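Local coordinates for protein steroid delta-isomerase (Pseudomonas aeruginosa, PDB 3MSO) that is of unestablished function but belongs to the SnoaL-like family of the NTF2 superfamily, consistent with an isomerase-like role, at residues B[85-90]-B[98-103]. Sequence-based numbering, arbitrary orientation.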
ATOM      1  N   LEU B  85      -1.593 -20.414  12.448  1.00 38.64           N
ATOM      2  CA  LEU B  85      -1.326 -19.854  13.776  1.00 38.03           C
ATOM      3  C   LEU B  85      -1.836 -18.426  13.782  1.00 41.73           C
ATOM      4  O   LEU B  85      -1.239 -17.555  13.134  1.00 43.62           O
ATOM      5  CB  LEU B  85       0.180 -19.904  14.147  1.00 37.68           C
ATOM      6  CG  LEU B  85       0.910 -21.219  13.889  1.00 40.90           C
ATOM      7  CD1 LEU B  85       2.395 -21.053  14.065  1.00 40.34           C
ATOM      8  CD2 LEU B  85       0.334 -22.357  14.747  1.00 41.47           C
ATOM      9  N   GLU B  86      -2.992 -18.215  14.433  1.00 35.13           N
ATOM     10  CA  GLU B  86      -3.642 -16.909  14.565  1.00 34.20           C
ATOM     11  C   GLU B  86      -2.862 -16.097  15.594  1.00 40.03           C
ATOM     12  O   GLU B  86      -2.522 -16.632  16.661  1.00 41.75           O
ATOM     13  CB  GLU B  86      -5.104 -17.086  15.031  1.00 35.25           C
ATOM     14  CG  GLU B  86      -5.800 -15.786  15.394  1.00 37.48           C
ATOM     15  CD  GLU B  86      -7.116 -15.924  16.120  1.00 40.68           C
ATOM     16  OE1 GLU B  86      -7.216 -16.749  17.054  1.00 51.10           O
ATOM     17  OE2 GLU B  86      -8.040 -15.159  15.780  1.00 31.30           O
ATOM     18  N   PHE B  87      -2.595 -14.810  15.294  1.00 34.72           N
ATOM     19  CA  PHE B  87      -1.901 -13.935  16.225  1.00 35.60           C
ATOM     20  C   PHE B  87      -2.479 -12.535  16.289  1.00 43.09           C
ATOM     21  O   PHE B  87      -3.140 -12.067  15.346  1.00 43.36           O
ATOM     22  CB  PHE B  87      -0.374 -13.879  15.933  1.00 37.79           C
ATOM     23  CG  PHE B  87       0.036 -13.249  14.611  1.00 38.92           C
ATOM     24  CD1 PHE B  87       0.149 -11.865  14.481  1.00 40.54           C
ATOM     25  CD2 PHE B  87       0.339 -14.044  13.508  1.00 40.14           C
ATOM     26  CE1 PHE B  87       0.530 -11.288  13.268  1.00 40.04           C
ATOM     27  CE2 PHE B  87       0.715 -13.457  12.285  1.00 42.29           C
ATOM     28  CZ  PHE B  87       0.785 -12.086  12.173  1.00 39.50           C
ATOM     29  N   SER B  88      -2.163 -11.843  17.390  1.00 40.90           N
ATOM     30  CA  SER B  88      -2.416 -10.429  17.630  1.00 41.44           C
ATOM     31  C   SER B  88      -1.035  -9.822  17.796  1.00 47.88           C
ATOM     32  O   SER B  88      -0.107 -10.510  18.209  1.00 46.95           O
ATOM     33  CB  SER B  88      -3.234 -10.224  18.893  1.00 47.55           C
ATOM     34  OG  SER B  88      -2.632 -10.871  20.001  1.00 59.84           O
ATOM     35  N   ALA B  89      -0.877  -8.554  17.424  1.00 49.31           N
ATOM     36  CA  ALA B  89       0.384  -7.802  17.505  1.00 50.89           C
ATOM     37  C   ALA B  89       0.062  -6.312  17.360  1.00 57.65           C
ATOM     38  O   ALA B  89      -1.106  -5.943  17.171  1.00 57.58           O
ATOM     39  CB  ALA B  89       1.347  -8.251  16.389  1.00 50.39           C
ATOM     40  N   ARG B  90       1.083  -5.454  17.491  1.00 55.15           N
ATOM     41  CA  ARG B  90       0.953  -4.020  17.264  1.00 55.58           C
ATOM     42  C   ARG B  90       2.201  -3.449  16.605  1.00 62.12           C
ATOM     43  O   ARG B  90       3.283  -4.007  16.750  1.00 61.02           O
ATOM     44  CB  ARG B  90       0.445  -3.211  18.490  1.00 54.05           C
ATOM     45  CG  ARG B  90       1.368  -3.153  19.699  1.00 57.34           C
ATOM     46  CD  ARG B  90       1.099  -1.926  20.567  1.00 58.64           C
ATOM     47  NE  ARG B  90       2.317  -1.447  21.226  1.00 56.58           N
ATOM     48  N   GLY B  98      -3.428 -11.207  12.684  1.00 39.39           N
ATOM     49  CA  GLY B  98      -2.802 -11.934  11.590  1.00 37.63           C
ATOM     50  C   GLY B  98      -2.777 -13.436  11.703  1.00 41.88           C
ATOM     51  O   GLY B  98      -3.180 -13.999  12.724  1.00 41.27           O
ATOM     52  N   ILE B  99      -2.276 -14.091  10.634  1.00 38.39           N
ATOM     53  CA  ILE B  99      -2.090 -15.538  10.565  1.00 37.27           C
ATOM     54  C   ILE B  99      -0.747 -15.927   9.965  1.00 42.76           C
ATOM     55  O   ILE B  99      -0.292 -15.309   9.020  1.00 43.23           O
ATOM     56  CB  ILE B  99      -3.249 -16.315   9.855  1.00 39.91           C
ATOM     57  CG1 ILE B  99      -3.446 -15.889   8.381  1.00 41.59           C
ATOM     58  CG2 ILE B  99      -4.542 -16.276  10.651  1.00 40.02           C
ATOM     59  CD1 ILE B  99      -3.802 -17.069   7.402  1.00 49.18           C
ATOM     60  N   ASP B 100      -0.125 -16.978  10.508  1.00 41.48           N
ATOM     61  CA  ASP B 100       1.060 -17.615   9.932  1.00 41.10           C
ATOM     62  C   ASP B 100       0.450 -18.905   9.387  1.00 42.86           C
ATOM     63  O   ASP B 100      -0.090 -19.688  10.181  1.00 45.39           O
ATOM     64  CB  ASP B 100       2.125 -17.959  11.003  1.00 42.96           C
ATOM     65  CG  ASP B 100       2.869 -16.766  11.566  1.00 48.83           C
ATOM     66  OD1 ASP B 100       3.151 -15.830  10.797  1.00 52.57           O
ATOM     67  OD2 ASP B 100       3.222 -16.796  12.771  1.00 48.03           O
HETATM   68  N   MSE B 101       0.407 -19.070   8.054  1.00 34.55           N
HETATM   69  CA  MSE B 101      -0.124 -20.283   7.432  1.00 33.47           C
HETATM   70  C   MSE B 101       1.064 -21.080   6.900  1.00 42.14           C
HETATM   71  O   MSE B 101       1.615 -20.759   5.850  1.00 45.50           O
HETATM   72  CB  MSE B 101      -1.180 -19.991   6.358  1.00 34.06           C
HETATM   73  CG  MSE B 101      -1.763 -21.266   5.708  1.00 38.18           C
HETATM   74 SE   MSE B 101      -3.598 -21.019   5.078  0.75 42.68          SE
HETATM   75  CE  MSE B 101      -3.357 -19.529   3.916  1.00 38.59           C
ATOM     76  N   ILE B 102       1.467 -22.094   7.669  1.00 38.53           N
ATOM     77  CA  ILE B 102       2.642 -22.921   7.410  1.00 40.02           C
ATOM     78  C   ILE B 102       2.286 -24.294   6.829  1.00 48.41           C
ATOM     79  O   ILE B 102       1.476 -25.027   7.417  1.00 49.30           O
ATOM     80  CB  ILE B 102       3.508 -23.075   8.724  1.00 42.28           C
ATOM     81  CG1 ILE B 102       3.663 -21.721   9.503  1.00 40.69           C
ATOM     82  CG2 ILE B 102       4.860 -23.766   8.444  1.00 43.27           C
ATOM     83  CD1 ILE B 102       4.227 -21.825  10.864  1.00 38.67           C
ATOM     84  N   ARG B 103       2.943 -24.651   5.703  1.00 45.58           N
ATOM     85  CA  ARG B 103       2.880 -25.966   5.064  1.00 46.27           C
ATOM     86  C   ARG B 103       4.265 -26.653   5.244  1.00 51.29           C
ATOM     87  O   ARG B 103       5.310 -26.039   4.988  1.00 52.55           O
ATOM     88  CB  ARG B 103       2.522 -25.873   3.576  1.00 48.20           C
ATOM     89  CG  ARG B 103       2.405 -27.248   2.907  1.00 55.38           C
ATOM     90  CD  ARG B 103       2.325 -27.164   1.404  1.00 56.27           C
ATOM     91  NE  ARG B 103       0.961 -26.875   0.967  1.00 61.25           N
ATOM     92  CZ  ARG B 103       0.571 -25.734   0.407  1.00 76.10           C
ATOM     93  NH1 ARG B 103       1.449 -24.757   0.181  1.00 56.54           N
ATOM     94  NH2 ARG B 103      -0.695 -25.568   0.045  1.00 68.90           N
TER
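F87 lays its ring across the backbone of G98: the glycine CA sits 3.8 Å from the F87 ring centroid and 16° off the ring normal, a CH-pi contact over the face. The torsion explains the overlap, since chi1 of 66° tucks the ring back above its own main chain, flanked by N and C, and leans it over G98. The absence of a side chain at G98 makes room for it. Farther along, F87 CE2 approaches D100 OD1 obliquely at 3.7 Å. On this same face L85 and I102 bring their CD1 atoms to 3.8 Å. The opposite face carries E86 and I99, a non-hydrogen-bonded pair in which I99 CG2 lies 4.1 Å from E86 CA; E86 OE2 forms salt bridges with K97 and R73, and I99 packs on I99 of a second subunit. Flanking this pair, L85 with D100 and F87 with G98 are hydrogen-bonded pairs of an antiparallel hairpin, strands 82-91 and 94-104. The L85 N to D100 O bond is 2.8 Å and nearly straight at 173°, answered by D100 N to L85 O at 2.9 Å; F87 N reaches G98 O at 2.8 Å, and G98 N returns to F87 O at 2.8 Å. These four residues thus satisfy their backbone N and O across the hairpin, whereas E86 turns its own to strand 69-77. The buried D100 carboxylate, beside the F87 ring, gains a polar partner in Y71 OH, whose hydrogen bond to OD2 would limit its rotation.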